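Local coordinates for protein putative thioesterase (Novosphingobium aromaticivorans, PDB 3CJY) that probably hydrolyses acyl-CoA thioesters, as a member of the double-hotdog acyl-CoA thioesterase family, and binds a calcium ion, at residues A18-P23 against G70-L75; Q62-T67 against V100-I105; S40-L45 against S180-A185. One frame throughout, in Å; residues are numbered along the deposited sequence.

Contact 1: residues A18-P23 against G70-L75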
loop_
_atom_site.group_PDB
_atom_site.type_symbol
_atom_site.label_atom_id
_atom_site.label_comp_id
_atom_site.label_asym_id
_atom_site.label_seq_id
_atom_site.Cartn_x
_atom_site.Cartn_y
_atom_site.Cartn_z
ATOM N N ALA A 18 14.031 12.577 -17.756
ATOM C CA ALA A 18 15.319 12.204 -17.145
ATOM C C ALA A 18 15.779 13.230 -16.096
ATOM O O ALA A 18 15.437 14.413 -16.152
ATOM C CB ALA A 18 16.394 11.976 -18.199
ATOM N N ILE A 19 16.490 12.735 -15.093
ATOM C CA ILE A 19 17.023 13.587 -14.026
ATOM C C ILE A 19 18.326 12.980 -13.520
ATOM O O ILE A 19 18.443 11.773 -13.397
ATOM C CB ILE A 19 16.028 13.741 -12.844
ATOM C CG1 ILE A 19 16.578 14.732 -11.795
ATOM C CG2 ILE A 19 15.755 12.368 -12.225
ATOM C CD1 ILE A 19 15.541 15.298 -10.804
ATOM N N THR A 20 19.329 13.816 -13.289
ATOM C CA THR A 20 20.608 13.360 -12.743
ATOM C C THR A 20 20.510 13.446 -11.229
ATOM O O THR A 20 20.050 14.448 -10.673
ATOM C CB THR A 20 21.785 14.208 -13.246
ATOM O OG1 THR A 20 21.801 14.184 -14.686
ATOM C CG2 THR A 20 23.124 13.670 -12.685
ATOM N N VAL A 21 20.866 12.363 -10.573
ATOM C CA VAL A 21 20.777 12.277 -9.107
ATOM C C VAL A 21 22.018 12.938 -8.465
ATOM O O VAL A 21 23.138 12.442 -8.573
ATOM C CB VAL A 21 20.653 10.817 -8.643
ATOM C CG1 VAL A 21 20.587 10.710 -7.113
ATOM C CG2 VAL A 21 19.419 10.111 -9.303
ATOM N N GLY A 22 21.758 14.046 -7.789
ATOM C CA GLY A 22 22.772 14.804 -7.062
ATOM C C GLY A 22 22.639 14.584 -5.558
ATOM O O GLY A 22 21.720 13.904 -5.116
ATOM N N PRO A 23 23.584 15.121 -4.768
ATOM C CA PRO A 23 23.612 14.871 -3.331
ATOM C C PRO A 23 22.323 15.246 -2.622
ATOM O O PRO A 23 21.955 14.624 -1.607
ATOM C CB PRO A 23 24.779 15.744 -2.856
ATOM C CG PRO A 23 25.695 15.772 -4.012
ATOM C CD PRO A 23 24.840 15.739 -5.246
ATOM N N GLY A 70 24.707 10.332 -8.649
ATOM C CA GLY A 70 25.305 10.729 -9.895
ATOM C C GLY A 70 24.737 10.080 -11.151
ATOM O O GLY A 70 25.090 10.475 -12.275
ATOM N N SER A 71 23.893 9.067 -10.978
ATOM C CA SER A 71 23.269 8.408 -12.134
ATOM C C SER A 71 22.258 9.316 -12.801
ATOM O O SER A 71 21.678 10.214 -12.194
ATOM C CB SER A 71 22.422 7.183 -11.747
ATOM O OG SER A 71 22.958 6.373 -10.720
ATOM N N VAL A 72 22.029 9.024 -14.068
ATOM C CA VAL A 72 20.933 9.628 -14.800
ATOM C C VAL A 72 19.809 8.589 -14.710
ATOM O O VAL A 72 19.954 7.423 -15.135
ATOM C CB VAL A 72 21.249 9.953 -16.279
ATOM C CG1 VAL A 72 19.967 10.390 -16.988
ATOM C CG2 VAL A 72 22.338 11.035 -16.399
ATOM N N LEU A 73 18.703 9.045 -14.164
ATOM C CA LEU A 73 17.507 8.230 -13.993
ATOM C C LEU A 73 16.589 8.591 -15.134
ATOM O O LEU A 73 16.226 9.740 -15.303
ATOM C CB LEU A 73 16.811 8.510 -12.648
ATOM C CG LEU A 73 15.453 7.828 -12.372
ATOM C CD1 LEU A 73 15.674 6.310 -12.416
ATOM C CD2 LEU A 73 14.784 8.323 -11.051
ATOM N N ASP A 74 16.261 7.598 -15.940
ATOM C CA ASP A 74 15.292 7.765 -17.023
ATOM C C ASP A 74 13.942 7.288 -16.514
ATOM O O ASP A 74 13.855 6.222 -15.922
ATOM C CB ASP A 74 15.702 6.935 -18.229
ATOM C CG ASP A 74 16.969 7.459 -18.885
ATOM O OD1 ASP A 74 16.975 8.653 -19.226
ATOM O OD2 ASP A 74 17.933 6.692 -19.081
ATOM N N LEU A 75 12.903 8.085 -16.714
ATOM C CA LEU A 75 11.558 7.670 -16.358
ATOM C C LEU A 75 10.696 7.623 -17.593
ATOM O O LEU A 75 10.692 8.553 -18.392
ATOM C CB LEU A 75 10.936 8.587 -15.319
ATOM C CG LEU A 75 11.665 8.812 -14.002
ATOM C CD1 LEU A 75 12.428 10.135 -14.047
ATOM C CD2 LEU A 75 10.661 8.872 -12.882
#

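Contact 2: residues Q62-T67 against V100-I105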
loop_
_atom_site.group_PDB
_atom_site.type_symbol
_atom_site.label_atom_id
_atom_site.label_comp_id
_atom_site.label_asym_id
_atom_site.label_seq_id
_atom_site.Cartn_x
_atom_site.Cartn_y
_atom_site.Cartn_z
ATOM N N GLN A 62 7.707 -0.475 -6.808
ATOM C CA GLN A 62 8.537 -1.617 -6.390
ATOM C C GLN A 62 9.967 -1.320 -6.726
ATOM O O GLN A 62 10.255 -0.917 -7.840
ATOM C CB GLN A 62 8.130 -2.907 -7.133
ATOM C CG GLN A 62 6.639 -3.101 -7.201
ATOM C CD GLN A 62 5.999 -3.267 -5.812
ATOM O OE1 GLN A 62 6.472 -4.083 -4.999
ATOM N NE2 GLN A 62 4.904 -2.508 -5.544
ATOM N N PHE A 63 10.862 -1.448 -5.750
ATOM C CA PHE A 63 12.285 -1.185 -5.979
ATOM C C PHE A 63 12.968 -2.464 -6.432
ATOM O O PHE A 63 12.938 -3.480 -5.721
ATOM C CB PHE A 63 12.988 -0.661 -4.723
ATOM C CG PHE A 63 12.476 0.677 -4.238
ATOM C CD1 PHE A 63 12.749 1.831 -4.965
ATOM C CD2 PHE A 63 11.746 0.773 -3.079
ATOM C CE1 PHE A 63 12.293 3.055 -4.547
ATOM C CE2 PHE A 63 11.287 1.997 -2.647
ATOM C CZ PHE A 63 11.554 3.130 -3.377
ATOM N N VAL A 64 13.611 -2.390 -7.587
ATOM C CA VAL A 64 14.257 -3.530 -8.209
ATOM C C VAL A 64 15.744 -3.496 -7.981
ATOM O O VAL A 64 16.366 -4.512 -7.705
ATOM C CB VAL A 64 13.935 -3.569 -9.709
ATOM C CG1 VAL A 64 14.660 -4.753 -10.402
ATOM C CG2 VAL A 64 12.398 -3.627 -9.950
ATOM N N SER A 65 16.299 -2.293 -8.083
ATOM C CA SER A 65 17.737 -2.068 -7.918
ATOM C C SER A 65 18.020 -0.642 -7.470
ATOM O O SER A 65 17.163 0.236 -7.552
ATOM C CB SER A 65 18.471 -2.347 -9.224
ATOM O OG SER A 65 19.866 -2.171 -9.074
ATOM N N PHE A 66 19.257 -0.421 -7.043
ATOM C CA PHE A 66 19.699 0.877 -6.522
ATOM C C PHE A 66 20.110 1.835 -7.617
ATOM O O PHE A 66 20.610 1.438 -8.671
ATOM C CB PHE A 66 20.888 0.739 -5.530
ATOM C CG PHE A 66 20.495 0.322 -4.142
ATOM C CD1 PHE A 66 20.017 1.255 -3.228
ATOM C CD2 PHE A 66 20.644 -0.994 -3.723
ATOM C CE1 PHE A 66 19.656 0.886 -1.924
ATOM C CE2 PHE A 66 20.276 -1.377 -2.413
ATOM C CZ PHE A 66 19.792 -0.423 -1.513
ATOM N N THR A 67 19.871 3.117 -7.343
ATOM C CA THR A 67 20.274 4.208 -8.228
ATOM C C THR A 67 21.387 5.008 -7.518
ATOM O O THR A 67 21.128 5.807 -6.639
ATOM C CB THR A 67 19.121 5.123 -8.595
ATOM O OG1 THR A 67 18.070 4.318 -9.123
ATOM C CG2 THR A 67 19.548 6.176 -9.637
ATOM N N VAL A 100 15.403 -0.088 -12.345
ATOM C CA VAL A 100 15.633 0.228 -10.931
ATOM C C VAL A 100 14.319 0.276 -10.138
ATOM O O VAL A 100 14.282 0.009 -8.943
ATOM C CB VAL A 100 16.500 1.491 -10.732
ATOM C CG1 VAL A 100 17.895 1.254 -11.306
ATOM C CG2 VAL A 100 15.868 2.729 -11.325
ATOM N N PHE A 101 13.224 0.561 -10.828
ATOM C CA PHE A 101 11.888 0.532 -10.214
ATOM C C PHE A 101 10.788 0.533 -11.261
ATOM O O PHE A 101 11.010 0.896 -12.386
ATOM C CB PHE A 101 11.660 1.669 -9.153
ATOM C CG PHE A 101 11.599 3.071 -9.719
ATOM C CD1 PHE A 101 10.503 3.512 -10.424
ATOM C CD2 PHE A 101 12.621 3.956 -9.488
ATOM C CE1 PHE A 101 10.465 4.797 -10.929
ATOM C CE2 PHE A 101 12.595 5.225 -10.023
ATOM C CZ PHE A 101 11.509 5.637 -10.723
ATOM N N HIS A 102 9.619 0.035 -10.863
ATOM C CA HIS A 102 8.415 0.111 -11.679
ATOM C C HIS A 102 7.264 0.463 -10.750
ATOM O O HIS A 102 7.256 0.138 -9.556
ATOM C CB HIS A 102 8.151 -1.146 -12.499
ATOM C CG HIS A 102 7.777 -2.333 -11.665
ATOM N ND1 HIS A 102 6.458 -2.671 -11.406
ATOM C CD2 HIS A 102 8.539 -3.268 -11.051
ATOM C CE1 HIS A 102 6.438 -3.752 -10.640
ATOM N NE2 HIS A 102 7.682 -4.136 -10.416
ATOM N N SER A 103 6.253 1.110 -11.307
ATOM C CA SER A 103 5.138 1.606 -10.506
ATOM C C SER A 103 3.825 1.649 -11.245
ATOM O O SER A 103 3.770 1.678 -12.461
ATOM C CB SER A 103 5.450 3.008 -10.011
ATOM O OG SER A 103 5.575 3.843 -11.118
ATOM N N GLY A 104 2.781 1.679 -10.440
ATOM C CA GLY A 104 1.394 1.818 -10.896
ATOM C C GLY A 104 0.773 2.971 -10.139
ATOM O O GLY A 104 0.874 3.058 -8.924
ATOM N N ILE A 105 0.178 3.876 -10.872
ATOM C CA ILE A 105 -0.369 5.124 -10.358
ATOM C C ILE A 105 -1.767 5.416 -10.914
ATOM O O ILE A 105 -2.039 5.206 -12.109
ATOM C CB ILE A 105 0.575 6.298 -10.775
ATOM C CG1 ILE A 105 2.006 6.053 -10.254
ATOM C CG2 ILE A 105 0.036 7.658 -10.274
ATOM C CD1 ILE A 105 3.025 7.010 -10.737
#

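Contact 3: residues S40-L45 against S180-A185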
loop_
_atom_site.group_PDB
_atom_site.type_symbol
_atom_site.label_atom_id
_atom_site.label_comp_id
_atom_site.label_asym_id
_atom_site.label_seq_id
_atom_site.Cartn_x
_atom_site.Cartn_y
_atom_site.Cartn_z
ATOM N N SER A 40 12.248 8.802 -5.384
ATOM C CA SER A 40 11.877 7.955 -6.522
ATOM C C SER A 40 10.352 7.994 -6.695
ATOM O O SER A 40 9.851 8.159 -7.817
ATOM C CB SER A 40 12.359 6.522 -6.334
ATOM O OG SER A 40 13.777 6.491 -6.482
HETATM N N MSE A 41 9.657 7.790 -5.588
HETATM C CA MSE A 41 8.200 7.842 -5.605
HETATM C C MSE A 41 7.722 9.221 -6.064
HETATM O O MSE A 41 6.889 9.334 -6.992
HETATM C CB MSE A 41 7.561 7.472 -4.275
HETATM C CG MSE A 41 6.080 7.775 -4.331
HETATM SE SE MSE A 41 5.044 6.577 -5.537
HETATM C CE MSE A 41 4.920 5.118 -4.280
ATOM N N ALA A 42 8.287 10.274 -5.496
ATOM C CA ALA A 42 7.938 11.651 -5.866
ATOM C C ALA A 42 8.056 11.888 -7.361
ATOM O O ALA A 42 7.190 12.481 -7.995
ATOM C CB ALA A 42 8.797 12.644 -5.105
ATOM N N LEU A 43 9.168 11.416 -7.929
ATOM C CA LEU A 43 9.479 11.581 -9.350
ATOM C C LEU A 43 8.512 10.794 -10.204
ATOM O O LEU A 43 8.040 11.256 -11.233
ATOM C CB LEU A 43 10.938 11.174 -9.616
ATOM C CG LEU A 43 12.036 12.172 -9.222
ATOM C CD1 LEU A 43 13.414 11.532 -8.973
ATOM C CD2 LEU A 43 12.138 13.290 -10.281
ATOM N N ALA A 44 8.197 9.600 -9.749
ATOM C CA ALA A 44 7.267 8.751 -10.515
ATOM C C ALA A 44 5.892 9.431 -10.555
ATOM O O ALA A 44 5.212 9.512 -11.618
ATOM C CB ALA A 44 7.204 7.361 -9.890
ATOM N N LEU A 45 5.471 9.955 -9.406
ATOM C CA LEU A 45 4.183 10.606 -9.342
ATOM C C LEU A 45 4.141 11.906 -10.109
ATOM O O LEU A 45 3.117 12.269 -10.686
ATOM C CB LEU A 45 3.787 10.876 -7.907
ATOM C CG LEU A 45 3.648 9.693 -6.943
ATOM C CD1 LEU A 45 3.340 10.246 -5.540
ATOM C CD2 LEU A 45 2.575 8.732 -7.434
ATOM N N SER A 180 6.431 16.267 -1.992
ATOM C CA SER A 180 6.831 16.393 -0.594
ATOM C C SER A 180 6.270 15.264 0.248
ATOM O O SER A 180 6.948 14.705 1.067
ATOM C CB SER A 180 6.412 17.751 0.016
ATOM O OG SER A 180 7.152 18.796 -0.601
ATOM N N LEU A 181 4.994 14.954 0.053
ATOM C CA LEU A 181 4.333 13.874 0.818
ATOM C C LEU A 181 4.990 12.480 0.521
ATOM O O LEU A 181 5.254 11.694 1.412
ATOM C CB LEU A 181 2.825 13.899 0.522
ATOM C CG LEU A 181 2.068 15.150 1.006
ATOM C CD1 LEU A 181 0.668 15.192 0.420
ATOM C CD2 LEU A 181 2.088 15.230 2.556
ATOM N N ALA A 182 5.313 12.235 -0.754
ATOM C CA ALA A 182 5.950 10.996 -1.130
ATOM C C ALA A 182 7.295 10.891 -0.400
ATOM O O ALA A 182 7.681 9.843 0.066
ATOM C CB ALA A 182 6.156 10.916 -2.660
HETATM N N MSE A 183 8.009 12.006 -0.308
HETATM C CA MSE A 183 9.330 11.991 0.316
HETATM C C MSE A 183 9.180 11.732 1.832
HETATM O O MSE A 183 9.894 10.924 2.412
HETATM C CB MSE A 183 10.092 13.269 -0.045
HETATM C CG MSE A 183 10.713 13.086 -1.425
HETATM SE SE MSE A 183 11.682 14.635 -2.133
HETATM C CE MSE A 183 10.277 15.533 -2.575
ATOM N N PHE A 184 8.246 12.435 2.478
ATOM C CA PHE A 184 8.056 12.284 3.910
ATOM C C PHE A 184 7.526 10.906 4.318
ATOM O O PHE A 184 7.794 10.401 5.423
ATOM C CB PHE A 184 7.140 13.387 4.458
ATOM C CG PHE A 184 7.762 14.768 4.453
ATOM C CD1 PHE A 184 9.147 14.934 4.424
ATOM C CD2 PHE A 184 6.970 15.890 4.650
ATOM C CE1 PHE A 184 9.716 16.226 4.564
ATOM C CE2 PHE A 184 7.536 17.180 4.737
ATOM C CZ PHE A 184 8.914 17.323 4.664
ATOM N N ALA A 185 6.742 10.295 3.419
ATOM C CA ALA A 185 6.216 8.947 3.615
ATOM C C ALA A 185 7.365 7.931 3.735
ATOM O O ALA A 185 7.254 6.932 4.415
ATOM C CB ALA A 185 5.258 8.510 2.431
#

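Contact 1: residues A18-P23 against G70-L75
Ile19 and Leu73 face each other across an antiparallel hydrogen-bonded pair, and their side chains meet at a slant on the inner face of the sheet. The CG2 branch of Ile19 does the touching, lying 4.0 Å from Leu73 CB. Because CG1 stands anti to the backbone N (chi1 -176°), the longer arm of Ile19 runs away from the neighbouring strand and reaches Leu43 of helix 37-52, which Leu73 and Leu75 also touch. Branched aliphatic residues suit this buried side, where they seat the helix. The opposite face is more open and carries smaller or polar groups. There Ala18 CB rests 4.1 Å from Val72 CG1 and 3.5 Å from Asp74 OD1, while Thr20 OG1 lies against Val72 CG2 at 3.6 Å. The methyl of Ala18 leaves room for both neighbours. Between the faces the backbones are laced together: Leu73 N gives a nearly straight bond (173°) to Ile19 O at 2.8 Å, Ile19 N returns one to Leu73 O, and Val21 N reaches Ser71 O beyond the last strand pair. Gly70 N then bonds to Val21 O at 2.6 Å, bent at the hydrogen (137°). At Gly70 a side chain would press on the preceding carbonyl, so glycine fits the turn. This is antiparallel pairing of strands 16-20 and 72-79, with one face laid on the central helix as in the hotdog fold.

Contact 2: residues Q62-T67 against V100-I105
His102 carries its ring between its backbone N and carbonyl carbon (chi1 69°), and Gln62 sets CG anti to its carbonyl carbon (chi1 -44°), then bends at chi2; this brings the imidazole beside the glutamine's aliphatic stem, the side chains crossing at a slant with amide and ring planes 44° apart. The setting is an antiparallel strand pair of the N-terminal hotdog domain. His102 CE1 and Gln62 CG approach to 3.5 Å, and Val64 CG2 meets the ring at its edge, 4.0 Å from CD2. Glutamine can pack by its stem while OE1 accepts a bond from Gln58 NE2 of the second subunit. An alanine in place of His102 would probably leave the Gln62 stem and Val64 CG2 without their ring partner. On the other face Phe63 and Phe101 reach Ser40 of helix 37-52. Gln62 N bonds to His102 O at 2.9 Å. Val100 and Phe101 both face Gly93 of strand 87-95 in a classic beta bulge. Beta-branched Val100 crosses Thr67 at about a right angle, its CG2 3.5 Å from Thr67 OG1. Val100 O accepts two bonds on one face of its plane, from Val64 N at 2.8 Å and Ser65 N at 3.2 Å.

Contact 3: residues S40-L45 against S180-A185
Ala182 presses its CB into helix 40-45, lying 3.6 Å from the backbone N of Ala42 and 4.0 Å from Ala42 CB. This is where the central helices of the two hotdog domains meet in the double-hotdog fold; here segments 40-45 and 180-185 run at 154° and their axes approach to 7.9 Å. Alanine suits both positions, since a bare methyl on each side lets the backbones come so near: the two CA atoms are 5.2 Å apart. Longer side chains close around this pair. Leu45 CD1 approaches Ala182 CB to 4.1 Å from one turn further along its helix. Selenomethionine Met41, modelled in two conformations, offers its CG to the same methyl in one of them. Selenomethionine Met183 makes a single late bend, at chi3, and so brings its CE to 4.1 Å from Ala42 CB. The side-chain contacts are all apolar and the touching residues buried. Further out, strands lie against both helices: Leu209 of strand 203-211 touches Leu45 and Ala182, and Leu61 of strand 56-63 touches Met41. The start of the second helix is tied down by Ser180, whose N bonds to Asp177 OD1 and whose OG bonds to Pro175 O.

How the contacts relate
All three contacts meet at helix 37-52 or at the strands packed on it. Contacts 1 and 2 lie 14 Å apart, centre to centre, and share a layer of side chains: Leu73 CD1 packs 3.7 Å from Val100 CG2, and Leu75 and Phe101 also touch. Contact 3 supplies the helix that rests on both, with Ala44 N 4.1 Å from Leu75 CD2 and Ala44 O 3.4 Å from Ile105 CD1. Contact 3 also joins the N-terminal domain, which holds contact 2, to the C-terminal one; contact 2 lies inside the long loop it closes. Calcium is bound at Asp14 and Thr51; the side chain of Leu75 in contact 1 is about 8 Å from that of Thr51, and that of Leu45 in contact 3 about 11 Å.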